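Local coordinates for protein MstE (Scytonema sp. PCC 10023, PDB 6SBF) that probably cyclises an isoprenoid substrate as a monodomain class II terpene cyclase of merosterol biosynthesis, at residues S258-G263 / S308-I313; R328-I333 / K337-S342. The protein carries 1 engineered substitution. All blocks are in the same frame, centred on the assembly; numbering follows the deposited sequence.

Contact 1 of 2, residues S258-G263 / S308-I313; sequences SKHPNG and SAYLRI
His260 and Tyr310 meet through a single polar bond between side chains. NE2 of His260 lies 2.7 Å from OH of Tyr310, with an angle of 155° at the hydrogen, and either group could be the donor. Each partner sits near the plane of the other's ring, so the bond runs from rim to rim. The ring planes differ by only 23°, yet neither ring lies over the other and the centroids stay 5.6 Å apart. With CG of His260 anti to its carbonyl carbon (chi1 -66°), the imidazole reaches out of the loop with its NE2 corner leading.

The other contacts between the segments are van der Waals. CD2 of His260 touches CE2 of Tyr310 at 3.6 Å, edge against edge, while CB of Ser308 lies 4.1 Å from NE2 of His260, a looser, oblique contact. Lys259 crosses the phenol at about a right angle: its CG is 3.7 Å from OH of Tyr310, and the bend at chi2 carries the chain on past the hydroxyl. Outside the two segments, its ammonium forms a salt bridge with Glu332, and OG of Ser308 bonds to Thr265 and to the backbone N of Phe266.

His260 opens a type I turn that ends at Gly263, closed by the backbone bond from Gly263 N to His260 O. In this alpha6-alpha6 barrel, probably related to the C-terminal domain of squalene-hopene cyclases, the contact ties the loop leading into helix 265-275 to the lead-in to strand 311-313. The short bond gives the hydroxyl of buried Tyr310 a polar partner; because either end may donate, it is compatible with more than one tautomer of the imidazole.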
# COMPACT_ATOMS: atom_id res chain seq x y z
N SER A 258 -0.48 -3.56 -18.56
CA SER A 258 -0.44 -2.78 -19.81
C SER A 258 0.83 -1.93 -19.84
O SER A 258 1.53 -1.82 -20.89
CB SER A 258 -1.71 -1.94 -19.93
OG SER A 258 -1.70 -1.33 -21.16
N LYS A 259 1.15 -1.29 -18.72
CA LYS A 259 2.32 -0.38 -18.69
C LYS A 259 3.63 -1.16 -18.65
O LYS A 259 4.65 -0.73 -19.21
CB LYS A 259 2.21 0.51 -17.46
CG LYS A 259 3.28 1.59 -17.32
CD LYS A 259 3.30 2.52 -18.52
CE LYS A 259 4.04 3.82 -18.28
NZ LYS A 259 4.23 4.53 -19.56
N HIS A 260 3.63 -2.29 -17.96
CA HIS A 260 4.83 -3.15 -17.81
C HIS A 260 4.48 -4.55 -18.27
O HIS A 260 4.24 -5.45 -17.45
CB HIS A 260 5.34 -3.16 -16.37
CG HIS A 260 5.86 -1.85 -15.90
ND1 HIS A 260 7.15 -1.45 -16.15
CD2 HIS A 260 5.29 -0.87 -15.20
CE1 HIS A 260 7.33 -0.26 -15.55
NE2 HIS A 260 6.21 0.15 -15.04
N PRO A 261 4.43 -4.78 -19.59
CA PRO A 261 4.01 -6.08 -20.07
C PRO A 261 5.00 -7.20 -19.75
O PRO A 261 4.64 -8.35 -19.86
CB PRO A 261 3.80 -5.89 -21.58
CG PRO A 261 4.61 -4.72 -21.89
CD PRO A 261 4.56 -3.80 -20.68
N ASN A 262 6.22 -6.86 -19.34
CA ASN A 262 7.25 -7.85 -18.92
C ASN A 262 7.40 -7.78 -17.39
O ASN A 262 8.38 -8.32 -16.87
CB ASN A 262 8.59 -7.69 -19.65
CG ASN A 262 8.41 -7.98 -21.13
OD1 ASN A 262 8.10 -9.10 -21.49
ND2 ASN A 262 8.58 -6.97 -21.93
N GLY A 263 6.44 -7.19 -16.68
CA GLY A 263 6.33 -7.35 -15.22
C GLY A 263 6.46 -6.04 -14.45
O GLY A 263 7.41 -5.27 -14.63
N SER A 308 7.30 1.51 -9.72
CA SER A 308 6.08 1.06 -10.41
C SER A 308 4.85 1.25 -9.55
O SER A 308 3.82 0.63 -9.82
CB SER A 308 6.23 -0.36 -10.96
OG SER A 308 6.53 -1.28 -9.91
N ALA A 309 4.91 2.06 -8.50
CA ALA A 309 3.77 2.32 -7.63
C ALA A 309 2.92 3.43 -8.24
O ALA A 309 3.11 4.58 -7.97
CB ALA A 309 4.21 2.64 -6.24
N TYR A 310 1.99 3.00 -9.11
CA TYR A 310 1.19 3.93 -9.93
C TYR A 310 -0.04 4.37 -9.19
O TYR A 310 -0.95 3.54 -8.94
CB TYR A 310 0.89 3.37 -11.31
CG TYR A 310 2.11 3.22 -12.18
CD1 TYR A 310 2.88 4.31 -12.52
CD2 TYR A 310 2.52 2.01 -12.68
CE1 TYR A 310 4.02 4.17 -13.31
CE2 TYR A 310 3.63 1.85 -13.47
CZ TYR A 310 4.40 2.94 -13.81
OH TYR A 310 5.51 2.75 -14.57
N LEU A 311 -0.07 5.65 -8.85
CA LEU A 311 -1.11 6.34 -8.08
C LEU A 311 -1.92 7.17 -9.10
O LEU A 311 -1.34 8.06 -9.79
CB LEU A 311 -0.46 7.22 -7.03
CG LEU A 311 -1.38 8.01 -6.12
CD1 LEU A 311 -2.12 7.07 -5.20
CD2 LEU A 311 -0.55 9.02 -5.33
N ARG A 312 -3.19 6.95 -9.15
CA ARG A 312 -4.03 7.68 -10.09
C ARG A 312 -4.80 8.76 -9.38
O ARG A 312 -5.13 8.64 -8.19
CB ARG A 312 -4.71 6.66 -10.93
CG ARG A 312 -5.82 6.05 -10.20
CD ARG A 312 -6.11 4.83 -11.11
NE ARG A 312 -7.13 4.09 -10.47
CZ ARG A 312 -7.76 2.91 -10.83
NH1 ARG A 312 -8.70 2.50 -10.01
NH2 ARG A 312 -7.51 2.18 -11.89
N ILE A 313 -5.04 9.83 -10.13
CA ILE A 313 -5.80 10.97 -9.63
C ILE A 313 -7.08 11.02 -10.45
O ILE A 313 -7.15 11.64 -11.51
CB ILE A 313 -5.01 12.26 -9.74
CG1 ILE A 313 -3.62 12.12 -9.09
CG2 ILE A 313 -5.88 13.35 -9.13
CD1 ILE A 313 -3.59 11.60 -7.62

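Contact 2 of 2, residues R328-I333 / K337-S342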
# COMPACT_ATOMS: atom_id res chain seq x y z
N ARG A 328 -3.64 8.82 -18.42
CA ARG A 328 -2.33 9.11 -19.00
C ARG A 328 -1.31 9.24 -17.86
O ARG A 328 -1.70 9.60 -16.77
CB ARG A 328 -2.37 10.45 -19.74
CG ARG A 328 -3.28 10.44 -20.97
CD ARG A 328 -3.20 11.74 -21.72
NE ARG A 328 -3.70 12.85 -20.92
CZ ARG A 328 -3.56 14.12 -21.28
NH1 ARG A 328 -4.01 15.10 -20.52
NH2 ARG A 328 -2.96 14.38 -22.43
N TYR A 329 -0.06 9.00 -18.17
CA TYR A 329 1.04 9.11 -17.19
C TYR A 329 1.47 10.57 -17.18
O TYR A 329 1.83 11.10 -18.23
CB TYR A 329 2.16 8.11 -17.51
CG TYR A 329 1.65 6.71 -17.28
CD1 TYR A 329 0.94 6.04 -18.27
CD2 TYR A 329 1.80 6.11 -16.04
CE1 TYR A 329 0.41 4.79 -18.02
CE2 TYR A 329 1.27 4.87 -15.77
CZ TYR A 329 0.57 4.22 -16.77
OH TYR A 329 -0.00 3.00 -16.56
N TYR A 330 1.33 11.25 -16.06
CA TYR A 330 1.53 12.72 -15.91
C TYR A 330 2.88 13.12 -16.51
O TYR A 330 2.96 14.09 -17.29
CB TYR A 330 1.47 13.15 -14.44
CG TYR A 330 1.58 14.65 -14.28
CD1 TYR A 330 0.46 15.44 -14.42
CD2 TYR A 330 2.77 15.25 -13.90
CE1 TYR A 330 0.51 16.81 -14.26
CE2 TYR A 330 2.84 16.62 -13.73
CZ TYR A 330 1.71 17.40 -13.91
OH TYR A 330 1.80 18.73 -13.71
N ASP A 331 3.92 12.34 -16.23
CA ASP A 331 5.28 12.73 -16.66
C ASP A 331 5.45 12.59 -18.18
O ASP A 331 6.37 13.15 -18.73
CB ASP A 331 6.32 11.90 -15.93
CG ASP A 331 6.52 12.41 -14.52
OD1 ASP A 331 6.48 13.65 -14.32
OD2 ASP A 331 6.63 11.57 -13.62
N GLU A 332 4.53 11.95 -18.87
CA GLU A 332 4.60 11.72 -20.34
C GLU A 332 3.77 12.73 -21.12
O GLU A 332 3.80 12.66 -22.37
CB GLU A 332 4.08 10.31 -20.63
CG GLU A 332 4.95 9.25 -20.02
CD GLU A 332 4.54 7.83 -20.26
OE1 GLU A 332 5.19 6.99 -19.67
OE2 GLU A 332 3.55 7.58 -21.02
N ILE A 333 2.91 13.50 -20.45
CA ILE A 333 1.98 14.44 -21.13
C ILE A 333 2.81 15.60 -21.68
O ILE A 333 3.59 16.20 -20.89
CB ILE A 333 0.87 14.96 -20.21
CG1 ILE A 333 0.03 13.82 -19.65
CG2 ILE A 333 0.03 16.00 -20.95
CD1 ILE A 333 -0.84 14.22 -18.47
N LYS A 337 -1.02 20.40 -19.01
CA LYS A 337 -1.50 19.20 -18.28
C LYS A 337 -2.11 19.52 -16.92
O LYS A 337 -1.92 20.57 -16.36
CB LYS A 337 -0.36 18.18 -18.17
CG LYS A 337 0.90 18.60 -17.41
CD LYS A 337 2.10 17.96 -18.09
CE LYS A 337 3.39 17.86 -17.32
NZ LYS A 337 4.13 16.63 -17.75
N ARG A 338 -2.83 18.54 -16.41
CA ARG A 338 -3.50 18.64 -15.11
C ARG A 338 -3.31 17.30 -14.46
O ARG A 338 -3.06 16.30 -15.17
CB ARG A 338 -4.99 18.94 -15.23
CG ARG A 338 -5.77 17.96 -16.10
CD ARG A 338 -7.18 18.45 -16.35
NE ARG A 338 -7.87 18.68 -15.07
CZ ARG A 338 -8.90 19.49 -14.91
NH1 ARG A 338 -9.43 19.65 -13.70
NH2 ARG A 338 -9.41 20.13 -15.95
N PHE A 339 -3.53 17.26 -13.17
CA PHE A 339 -3.40 15.96 -12.48
C PHE A 339 -4.63 15.08 -12.68
O PHE A 339 -4.44 13.84 -12.73
CB PHE A 339 -3.08 16.19 -11.01
CG PHE A 339 -1.72 16.79 -10.82
CD1 PHE A 339 -0.56 16.04 -11.06
CD2 PHE A 339 -1.60 18.10 -10.40
CE1 PHE A 339 0.69 16.59 -10.81
CE2 PHE A 339 -0.34 18.66 -10.23
CZ PHE A 339 0.80 17.92 -10.45
N GLU A 340 -5.82 15.66 -12.81
CA GLU A 340 -7.04 14.86 -12.92
C GLU A 340 -6.95 14.06 -14.21
O GLU A 340 -6.64 14.62 -15.27
CB GLU A 340 -8.31 15.69 -12.88
CG GLU A 340 -8.47 16.47 -11.60
CD GLU A 340 -7.72 17.80 -11.53
OE1 GLU A 340 -7.73 18.36 -10.44
OE2 GLU A 340 -7.08 18.23 -12.52
N GLY A 341 -7.21 12.77 -14.08
CA GLY A 341 -7.13 11.81 -15.17
C GLY A 341 -5.74 11.37 -15.47
O GLY A 341 -5.55 10.69 -16.48
N SER A 342 -4.80 11.65 -14.58
CA SER A 342 -3.39 11.22 -14.77
C SER A 342 -2.91 10.31 -13.65
O SER A 342 -3.60 10.20 -12.62
CB SER A 342 -2.51 12.42 -14.93
OG SER A 342 -2.12 12.91 -13.66
O HOH W 1 -0.48 20.44 -13.34
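Tyr330 holds CG anti to its backbone N (chi1 -176°), which swings the phenol across to residues 337-342, while Lys337 starts with CG between N and the carbonyl carbon (chi1 61°) and bends again at chi2 and chi4 to run back over the ring. The phenol is thus sandwiched. On one face Phe339 forms an offset stack, with planes 16° apart and CE1 of Phe339 3.4 Å from CZ of Tyr330. On the opposite face lies the lysine chain, its CE making a CH-pi contact and its NZ a cation-pi contact 4.5 Å from the centroid of the Tyr330 ring.

The same ammonium is gripped by two carbonyls: Tyr330 O at 2.8 Å from Lys337 NZ, and Ile333 O at 3.2 Å from it, where the donor lies on a lone pair. Ile333 N reaches Tyr330 O from the other side of the carbonyl plane. CG2 of Ile333 packs on CB of Lys337. Where the strands begin to pair, Arg328 N donates to Gly341 O at 3.3 Å.

A parallel beta bridge between Arg328 and Ser342 marks the start of that pairing, and the Tyr330, Phe339 and Lys337 side chains pack within the short connection between neighbouring parallel strands 328-329 and 342-344 of a small mixed sheet.

Overall arrangement
Both contacts reach the same three-stranded sheet, in which central strand 342-344 pairs antiparallel with 311-313 and parallel with 328-329. Contact 1 is the more interior: its centre lies about 14 Å from the centre of the chain, that of contact 2 about 21 Å. It joins parts of the chain 45 residues apart, with largely helical chain between them; contact 2 closes a local loop with several exposed residues. In contact 1 one hydrogen bond between side chains serves a buried hydroxyl, whereas in contact 2 a lysine, stacked rings and backbone carbonyls share the work. The two touch through the Lys259-Glu332 salt bridge, packing of Lys259 on Tyr329, and a probable backbone bond between Ile313 and Gly341.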